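Local structure of HTH-type transcriptional regulator PrpR (6D2S) at residues A[5-10]-A[116-121]; A[16-21]-A[105-110]. The protein regulates transcription of the enzymes that break down short-chain fatty acids through the glyoxylate and methylcitrate cycles, and is needed for growth in macrophages. All coordinates share one frame; numbering follows the deposited sequence.

Overall arrangement
Interaction 1 packs two helices; interaction 2 packs the start of helix 19-31, with the loop before it, on helix 101-109. They lie on the same side of the chain's centre, their own centres about 12 Å apart. Helix 3-13 is followed by helix 19-31, and helix 101-109 by helix 116-135, so two consecutive pairs of helices face each other; interaction 2 is nested within the chain loop that interaction 1 closes. Phe-10 bridges the two: its CZ lies 3.6 Å from CG2 of Ile-107, the residue at the heart of interaction 2. A second join is Arg-119 CG against Val-108 CG1, at 3.9 Å. Each contact carries a metal ion on its flank, calcium at Asp-9 and sodium at Asp-20.

Interaction 1. Residues A[5-10]-A[116-121]; sequences EEVRDF and TEARGV. With CA (calcium ion), chain B.
Val-7 meets both Ala-118 and Val-121 through one methyl, CG2. The Val-7 and Val-121 side chains pass each other obliquely, with CG2 of Val-7 3.6 Å from CG1 of Val-121; a chi1 of 174° at Val-121, which sets CG1 anti to the backbone N, turns that branch to Val-7. The same Val-7 CG2 rests against the backbone, 3.4 Å from Ala-118 O, while the Ala-118 methyl is a little farther off. Glu-6 also packs on Ala-118. Its CG is anti to the carbonyl carbon (chi1 -58°) and the chain is extended beyond it, which carries the carboxylate over the Ala-118 methyl, with OE2 3.5 Å from CB. Ser-115 OG hydrogen-bonds to Glu-6 OE2 and takes the backbone N-H of Ala-118. No hydrogen bond links the two segments. Away from the interface, Asp-9 grips a calcium ion with both carboxylate oxygens, OD1 at 2.4 Å and OD2 at 2.5 Å, and Asp-13 one turn on binds the same ion. With axes 9.1 Å apart at -56° and Val-7 and Ala-118 as the nearest CA pair (6.2 Å), this is an oblique helix-helix packing between helix 3-13 and the start of helix 116-135, which belongs to the IrrE N-terminal-like domain.

Interaction 2. Residues A[16-21]-A[105-110]; sequences NYIHDL and SSIVAT. With NA (sodium ion), chain F.
Ile-107 reaches across to Ile-18 and Leu-21 with its terminal methyl, and the contact between the segments is wholly apolar. CD1 of Ile-107 lies 3.7 Å from CG of Leu-21 and 3.8 Å from CG2 of Ile-18, with the side chains slanting across one another. The CG2 branch of Ile-107 adds a looser touch on the same Ile-18 methyl, at 4.1 Å. Ile-18 can present CG2 because this branch stands anti to the backbone N, with CG1 beside that N (chi1 -48°).

Hydrogen bonds stay within each segment. Thr-110 OG1 donates to Ile-107 O over 2.6 Å, lying in the carbonyl plane with a C=O...O angle of 153°; Thr-110 N reaches the same oxygen, so two donors hold this one carbonyl oxygen. In the other segment, Tyr-17 OH and His-19 ND1 are 2.7 Å apart; the two rings meet edge to edge, ND1 in the plane of the tyrosine ring and Tyr-17 CE2 in that of the imidazole, and Arg-175 is a further partner of the hydroxyl.

The ionic element is a sodium ion, bound by Asp-20 OD2 at 2.3 Å and by a water at the longer distance of 3.0 Å.

Ile-18 occupies the N-cap position of helix 19-31. Leu-126 of helix 116-135 touches both Ile-18 and Leu-21, while helix 3-13 supplies Phe-11 against Ile-18, so that the apolar seam is shared by four helices.

Interaction 1. Residues A[5-10]-A[116-121]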
ATOM      1  N   GLU A   5       8.673  -9.890  11.561  1.00 22.04           N
ATOM      2  CA  GLU A   5       7.910  -9.666  12.785  1.00 31.42           C
ATOM      3  C   GLU A   5       8.363  -8.396  13.505  1.00 29.52           C
ATOM      4  O   GLU A   5       7.529  -7.645  14.026  1.00 24.18           O
ATOM      5  CB  GLU A   5       8.040 -10.880  13.701  1.00 34.74           C
ATOM      6  CG  GLU A   5       7.320 -10.743  15.027  1.00 52.24           C
ATOM      7  CD  GLU A   5       7.259 -12.054  15.796  1.00 71.15           C
ATOM      8  OE1 GLU A   5       6.817 -12.041  16.966  1.00 76.94           O
ATOM      9  OE2 GLU A   5       7.649 -13.099  15.229  1.00 76.99           O
ATOM     10  N   GLU A   6       9.677  -8.143  13.565  1.00 25.55           N
ATOM     11  CA  GLU A   6      10.150  -6.891  14.152  1.00 22.36           C
ATOM     12  C   GLU A   6       9.595  -5.694  13.397  1.00 21.84           C
ATOM     13  O   GLU A   6       9.209  -4.686  14.006  1.00 19.55           O
ATOM     14  CB  GLU A   6      11.679  -6.821  14.144  1.00 19.12           C
ATOM     15  CG  GLU A   6      12.410  -7.911  14.859  1.00 20.30           C
ATOM     16  CD  GLU A   6      13.928  -7.703  14.766  1.00 32.10           C
ATOM     17  OE1 GLU A   6      14.446  -6.731  15.361  1.00 26.28           O
ATOM     18  OE2 GLU A   6      14.596  -8.499  14.077  1.00 31.76           O
ATOM     19  N   VAL A   7       9.552  -5.776  12.063  1.00 15.78           N
ATOM     20  CA  VAL A   7       9.074  -4.635  11.309  1.00 14.88           C
ATOM     21  C   VAL A   7       7.562  -4.501  11.442  1.00 16.65           C
ATOM     22  O   VAL A   7       7.027  -3.386  11.416  1.00 15.11           O
ATOM     23  CB  VAL A   7       9.510  -4.734   9.833  1.00 15.22           C
ATOM     24  CG1 VAL A   7       8.993  -3.548   9.052  1.00 16.43           C
ATOM     25  CG2 VAL A   7      11.053  -4.800   9.753  1.00 15.62           C
ATOM     26  N   ARG A   8       6.851  -5.619  11.587  1.00 16.37           N
ATOM     27  CA  ARG A   8       5.414  -5.524  11.839  1.00 22.75           C
ATOM     28  C   ARG A   8       5.137  -4.751  13.124  1.00 18.78           C
ATOM     29  O   ARG A   8       4.252  -3.890  13.155  1.00 17.72           O
ATOM     30  CB  ARG A   8       4.785  -6.914  11.914  1.00 30.01           C
ATOM     31  CG  ARG A   8       3.277  -6.886  12.165  1.00 38.38           C
ATOM     32  CD  ARG A   8       2.690  -8.290  12.349  1.00 50.60           C
ATOM     33  NE  ARG A   8       3.178  -8.961  13.553  1.00 60.19           N
ATOM     34  CZ  ARG A   8       3.941 -10.052  13.551  1.00 67.16           C
ATOM     35  NH1 ARG A   8       4.303 -10.610  12.403  1.00 70.41           N
ATOM     36  NH2 ARG A   8       4.334 -10.590  14.698  1.00 68.56           N
ATOM     37  N   ASP A   9       5.893  -5.040  14.191  1.00 16.09           N
ATOM     38  CA  ASP A   9       5.729  -4.275  15.425  1.00 20.24           C
ATOM     39  C   ASP A   9       6.090  -2.808  15.216  1.00 18.48           C
ATOM     40  O   ASP A   9       5.435  -1.914  15.772  1.00 15.87           O
ATOM     41  CB  ASP A   9       6.567  -4.870  16.558  1.00 18.54           C
ATOM     42  CG  ASP A   9       6.226  -4.249  17.903  1.00 20.70           C
ATOM     43  OD1 ASP A   9       5.025  -4.016  18.155  1.00 17.36           O
ATOM     44  OD2 ASP A   9       7.129  -3.985  18.719  1.00 18.84           O
ATOM     45  N   PHE A  10       7.133  -2.539  14.425  1.00 14.90           N
ATOM     46  CA  PHE A  10       7.529  -1.162  14.143  1.00 14.88           C
ATOM     47  C   PHE A  10       6.355  -0.362  13.577  1.00 16.38           C
ATOM     48  O   PHE A  10       6.060   0.756  14.024  1.00 13.35           O
ATOM     49  CB  PHE A  10       8.715  -1.162  13.172  1.00 14.32           C
ATOM     50  CG  PHE A  10       9.188   0.210  12.783  1.00 15.28           C
ATOM     51  CD1 PHE A  10      10.203   0.830  13.489  1.00 18.12           C
ATOM     52  CD2 PHE A  10       8.617   0.876  11.703  1.00 19.14           C
ATOM     53  CE1 PHE A  10      10.640   2.101  13.130  1.00 23.19           C
ATOM     54  CE2 PHE A  10       9.047   2.152  11.344  1.00 21.07           C
ATOM     55  CZ  PHE A  10      10.052   2.762  12.057  1.00 22.20           C
ATOM     56  N   THR A 116      19.893  -5.670  12.563  1.00 21.76           N
ATOM     57  CA  THR A 116      20.338  -5.166  11.260  1.00 20.96           C
ATOM     58  C   THR A 116      19.418  -5.636  10.147  1.00 23.89           C
ATOM     59  O   THR A 116      19.044  -4.856   9.266  1.00 21.82           O
ATOM     60  CB  THR A 116      21.774  -5.606  10.950  1.00 22.79           C
ATOM     61  OG1 THR A 116      22.676  -4.936  11.827  1.00 25.17           O
ATOM     62  CG2 THR A 116      22.137  -5.256   9.500  1.00 28.28           C
ATOM     63  N   GLU A 117      19.086  -6.928  10.137  1.00 20.71           N
ATOM     64  CA  GLU A 117      18.208  -7.422   9.085  1.00 22.30           C
ATOM     65  C   GLU A 117      16.872  -6.695   9.118  1.00 18.56           C
ATOM     66  O   GLU A 117      16.328  -6.331   8.066  1.00 17.48           O
ATOM     67  CB  GLU A 117      18.004  -8.931   9.228  1.00 26.06           C
ATOM     68  CG  GLU A 117      17.070  -9.489   8.169  1.00 35.56           C
ATOM     69  CD  GLU A 117      16.843 -10.981   8.311  1.00 46.49           C
ATOM     70  OE1 GLU A 117      16.121 -11.550   7.464  1.00 51.26           O
ATOM     71  OE2 GLU A 117      17.382 -11.575   9.268  1.00 48.54           O
ATOM     72  N   ALA A 118      16.344  -6.446  10.320  1.00 18.67           N
ATOM     73  CA  ALA A 118      15.065  -5.739  10.427  1.00 17.48           C
ATOM     74  C   ALA A 118      15.188  -4.298   9.957  1.00 16.38           C
ATOM     75  O   ALA A 118      14.252  -3.757   9.356  1.00 16.89           O
ATOM     76  CB  ALA A 118      14.542  -5.769  11.860  1.00 17.98           C
ATOM     77  N   ARG A 119      16.324  -3.644  10.238  1.00 20.69           N
ATOM     78  CA  ARG A 119      16.502  -2.278   9.755  0.61 17.08           C
ATOM     79  C   ARG A 119      16.488  -2.227   8.229  1.00 16.69           C
ATOM     80  O   ARG A 119      15.934  -1.291   7.642  1.00 16.42           O
ATOM     81  CB  ARG A 119      17.792  -1.688  10.335  0.61 17.75           C
ATOM     82  CG  ARG A 119      17.714  -1.570  11.858  0.61 21.04           C
ATOM     83  CD  ARG A 119      19.047  -1.269  12.549  0.61 24.38           C
ATOM     84  NE  ARG A 119      18.888  -1.409  13.997  0.61 25.39           N
ATOM     85  CZ  ARG A 119      18.669  -0.400  14.835  0.61 25.03           C
ATOM     86  NH1 ARG A 119      18.604   0.845  14.378  0.61 29.61           N
ATOM     87  NH2 ARG A 119      18.508  -0.636  16.134  0.61 20.14           N
ATOM     88  N   GLY A 120      17.078  -3.228   7.570  1.00 17.55           N
ATOM     89  CA  GLY A 120      17.033  -3.268   6.114  1.00 17.99           C
ATOM     90  C   GLY A 120      15.637  -3.526   5.575  1.00 21.58           C
ATOM     91  O   GLY A 120      15.227  -2.937   4.567  1.00 18.23           O
ATOM     92  N   VAL A 121      14.887  -4.419   6.229  1.00 17.29           N
ATOM     93  CA  VAL A 121      13.494  -4.627   5.848  1.00 16.95           C
ATOM     94  C   VAL A 121      12.692  -3.354   6.086  1.00 19.00           C
ATOM     95  O   VAL A 121      11.871  -2.953   5.251  1.00 17.37           O
ATOM     96  CB  VAL A 121      12.893  -5.825   6.607  1.00 14.78           C
ATOM     97  CG1 VAL A 121      11.388  -5.943   6.315  1.00 15.86           C
ATOM     98  CG2 VAL A 121      13.615  -7.115   6.220  1.00 20.25           C
TER
HETATM   99 CA    CA B 501       5.512  -2.721  20.170  0.50 14.99          CA

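Interaction 2. Residues A[16-21]-A[105-110]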
ATOM      1  N   ASN A  16       0.447   2.250  11.998  0.57 12.67           N
ATOM      2  CA  ASN A  16       0.527   2.028  10.553  0.57 12.71           C
ATOM      3  C   ASN A  16       0.511   3.340   9.772  0.57 13.60           C
ATOM      4  O   ASN A  16       0.041   3.391   8.629  0.57 11.81           O
ATOM      5  CB  ASN A  16      -0.601   1.108  10.075  0.57 14.08           C
ATOM      6  CG  ASN A  16      -0.452  -0.321  10.589  0.57 18.82           C
ATOM      7  OD1 ASN A  16       0.659  -0.823  10.756  0.57 28.48           O
ATOM      8  ND2 ASN A  16      -1.574  -0.978  10.837  0.57 21.61           N
ATOM      9  N   TYR A  17       1.020   4.409  10.379  1.00 11.91           N
ATOM     10  CA  TYR A  17       1.021   5.731   9.763  1.00 11.72           C
ATOM     11  C   TYR A  17       2.329   6.416  10.139  1.00 12.35           C
ATOM     12  O   TYR A  17       2.637   6.546  11.325  1.00 15.38           O
ATOM     13  CB  TYR A  17      -0.194   6.560  10.220  1.00 11.05           C
ATOM     14  CG  TYR A  17      -0.078   8.002   9.778  1.00 14.84           C
ATOM     15  CD1 TYR A  17      -0.364   8.365   8.467  1.00 11.79           C
ATOM     16  CD2 TYR A  17       0.344   8.984  10.659  1.00 14.53           C
ATOM     17  CE1 TYR A  17      -0.231   9.674   8.046  1.00 13.02           C
ATOM     18  CE2 TYR A  17       0.491  10.303  10.252  1.00 12.81           C
ATOM     19  CZ  TYR A  17       0.201  10.636   8.937  1.00 11.61           C
ATOM     20  OH  TYR A  17       0.347  11.931   8.517  1.00 13.39           O
ATOM     21  N   ILE A  18       3.104   6.833   9.139  1.00 13.84           N
ATOM     22  CA  ILE A  18       4.439   7.397   9.341  1.00 11.02           C
ATOM     23  C   ILE A  18       4.366   8.869   8.955  1.00 11.08           C
ATOM     24  O   ILE A  18       4.510   9.218   7.779  1.00 10.27           O
ATOM     25  CB  ILE A  18       5.500   6.662   8.514  1.00  9.50           C
ATOM     26  CG1 ILE A  18       5.371   5.146   8.662  1.00 10.08           C
ATOM     27  CG2 ILE A  18       6.924   7.175   8.872  1.00 11.72           C
ATOM     28  CD1 ILE A  18       5.590   4.617  10.105  1.00 16.38           C
ATOM     29  N   HIS A  19       4.166   9.745   9.946  1.00 12.54           N
ATOM     30  CA  HIS A  19       3.745  11.115   9.656  1.00 14.96           C
ATOM     31  C   HIS A  19       4.759  11.863   8.799  1.00 14.76           C
ATOM     32  O   HIS A  19       4.394  12.516   7.812  1.00 14.63           O
ATOM     33  CB  HIS A  19       3.496  11.879  10.957  1.00 15.50           C
ATOM     34  CG  HIS A  19       2.989  13.270  10.737  1.00 18.93           C
ATOM     35  ND1 HIS A  19       1.773  13.528  10.139  1.00 17.07           N
ATOM     36  CD2 HIS A  19       3.542  14.477  11.010  1.00 21.87           C
ATOM     37  CE1 HIS A  19       1.588  14.837  10.072  1.00 20.49           C
ATOM     38  NE2 HIS A  19       2.648  15.436  10.589  1.00 21.89           N
ATOM     39  N   ASP A  20       6.040  11.816   9.171  1.00 15.43           N
ATOM     40  CA  ASP A  20       7.010  12.641   8.454  1.00 15.95           C
ATOM     41  C   ASP A  20       7.146  12.218   6.998  1.00 14.84           C
ATOM     42  O   ASP A  20       7.343  13.066   6.120  1.00 15.92           O
ATOM     43  CB  ASP A  20       8.374  12.595   9.149  1.00 21.81           C
ATOM     44  CG  ASP A  20       8.355  13.260  10.509  1.00 34.43           C
ATOM     45  OD1 ASP A  20       7.634  14.267  10.677  1.00 39.17           O
ATOM     46  OD2 ASP A  20       9.050  12.762  11.419  1.00 39.82           O
ATOM     47  N   LEU A  21       7.081  10.907   6.720  1.00 12.96           N
ATOM     48  CA  LEU A  21       7.167  10.438   5.341  1.00 15.04           C
ATOM     49  C   LEU A  21       5.880  10.703   4.585  1.00 14.70           C
ATOM     50  O   LEU A  21       5.907  11.040   3.398  1.00 14.60           O
ATOM     51  CB  LEU A  21       7.461   8.944   5.292  1.00 17.67           C
ATOM     52  CG  LEU A  21       8.887   8.443   5.329  1.00 24.33           C
ATOM     53  CD1 LEU A  21       8.825   6.919   5.140  1.00 20.02           C
ATOM     54  CD2 LEU A  21       9.732   9.129   4.257  1.00 17.61           C
ATOM     55  N   SER A 105      16.312   6.870   7.541  1.00 16.22           N
ATOM     56  CA  SER A 105      17.252   6.425   8.570  1.00 17.04           C
ATOM     57  C   SER A 105      16.861   6.945   9.945  1.00 18.35           C
ATOM     58  O   SER A 105      16.947   6.215  10.942  1.00 18.06           O
ATOM     59  CB  SER A 105      18.676   6.866   8.224  1.00 18.97           C
ATOM     60  OG  SER A 105      19.132   6.152   7.092  1.00 27.52           O
ATOM     61  N   SER A 106      16.427   8.207  10.026  1.00 17.88           N
ATOM     62  CA  SER A 106      16.060   8.754  11.328  1.00 19.02           C
ATOM     63  C   SER A 106      14.799   8.105  11.881  1.00 19.88           C
ATOM     64  O   SER A 106      14.675   7.934  13.102  1.00 20.03           O
ATOM     65  CB  SER A 106      15.885  10.272  11.247  1.00 26.69           C
ATOM     66  OG  SER A 106      14.696  10.608  10.557  1.00 35.79           O
ATOM     67  N   ILE A 107      13.860   7.735  11.012  1.00 13.06           N
ATOM     68  CA  ILE A 107      12.647   7.063  11.470  1.00 13.83           C
ATOM     69  C   ILE A 107      12.974   5.659  11.977  1.00 18.49           C
ATOM     70  O   ILE A 107      12.533   5.251  13.060  1.00 16.89           O
ATOM     71  CB  ILE A 107      11.602   7.035  10.339  1.00 16.02           C
ATOM     72  CG1 ILE A 107      11.086   8.450  10.052  1.00 17.18           C
ATOM     73  CG2 ILE A 107      10.441   6.112  10.707  1.00 15.70           C
ATOM     74  CD1 ILE A 107      10.441   8.598   8.671  1.00 15.18           C
ATOM     75  N   VAL A 108      13.760   4.903  11.204  1.00 15.31           N
ATOM     76  CA  VAL A 108      14.162   3.560  11.630  1.00 14.84           C
ATOM     77  C   VAL A 108      14.861   3.619  12.978  1.00 21.39           C
ATOM     78  O   VAL A 108      14.687   2.736  13.832  1.00 21.10           O
ATOM     79  CB  VAL A 108      15.065   2.910  10.562  1.00 15.26           C
ATOM     80  CG1 VAL A 108      15.667   1.610  11.086  1.00 20.84           C
ATOM     81  CG2 VAL A 108      14.301   2.677   9.272  1.00 14.83           C
ATOM     82  N   ALA A 109      15.662   4.662  13.193  1.00 18.54           N
ATOM     83  CA  ALA A 109      16.468   4.757  14.400  1.00 24.28           C
ATOM     84  C   ALA A 109      15.625   4.959  15.653  1.00 26.05           C
ATOM     85  O   ALA A 109      16.128   4.731  16.762  1.00 27.68           O
ATOM     86  CB  ALA A 109      17.491   5.884  14.248  1.00 22.61           C
ATOM     87  N   THR A 110      14.359   5.360  15.515  1.00 21.44           N
ATOM     88  CA  THR A 110      13.528   5.522  16.705  1.00 23.62           C
ATOM     89  C   THR A 110      13.146   4.194  17.352  1.00 25.83           C
ATOM     90  O   THR A 110      12.598   4.211  18.456  1.00 29.11           O
ATOM     91  CB  THR A 110      12.246   6.310  16.394  1.00 22.92           C
ATOM     92  OG1 THR A 110      11.443   5.590  15.449  1.00 23.25           O
ATOM     93  CG2 THR A 110      12.573   7.695  15.831  1.00 26.80           C
TER
HETATM   94 NA    NA F 505       9.469  13.895  13.386  1.00 43.73          NA
HETATM   95  O   HOH W   1       9.545  10.943  13.837  1.00 53.14           O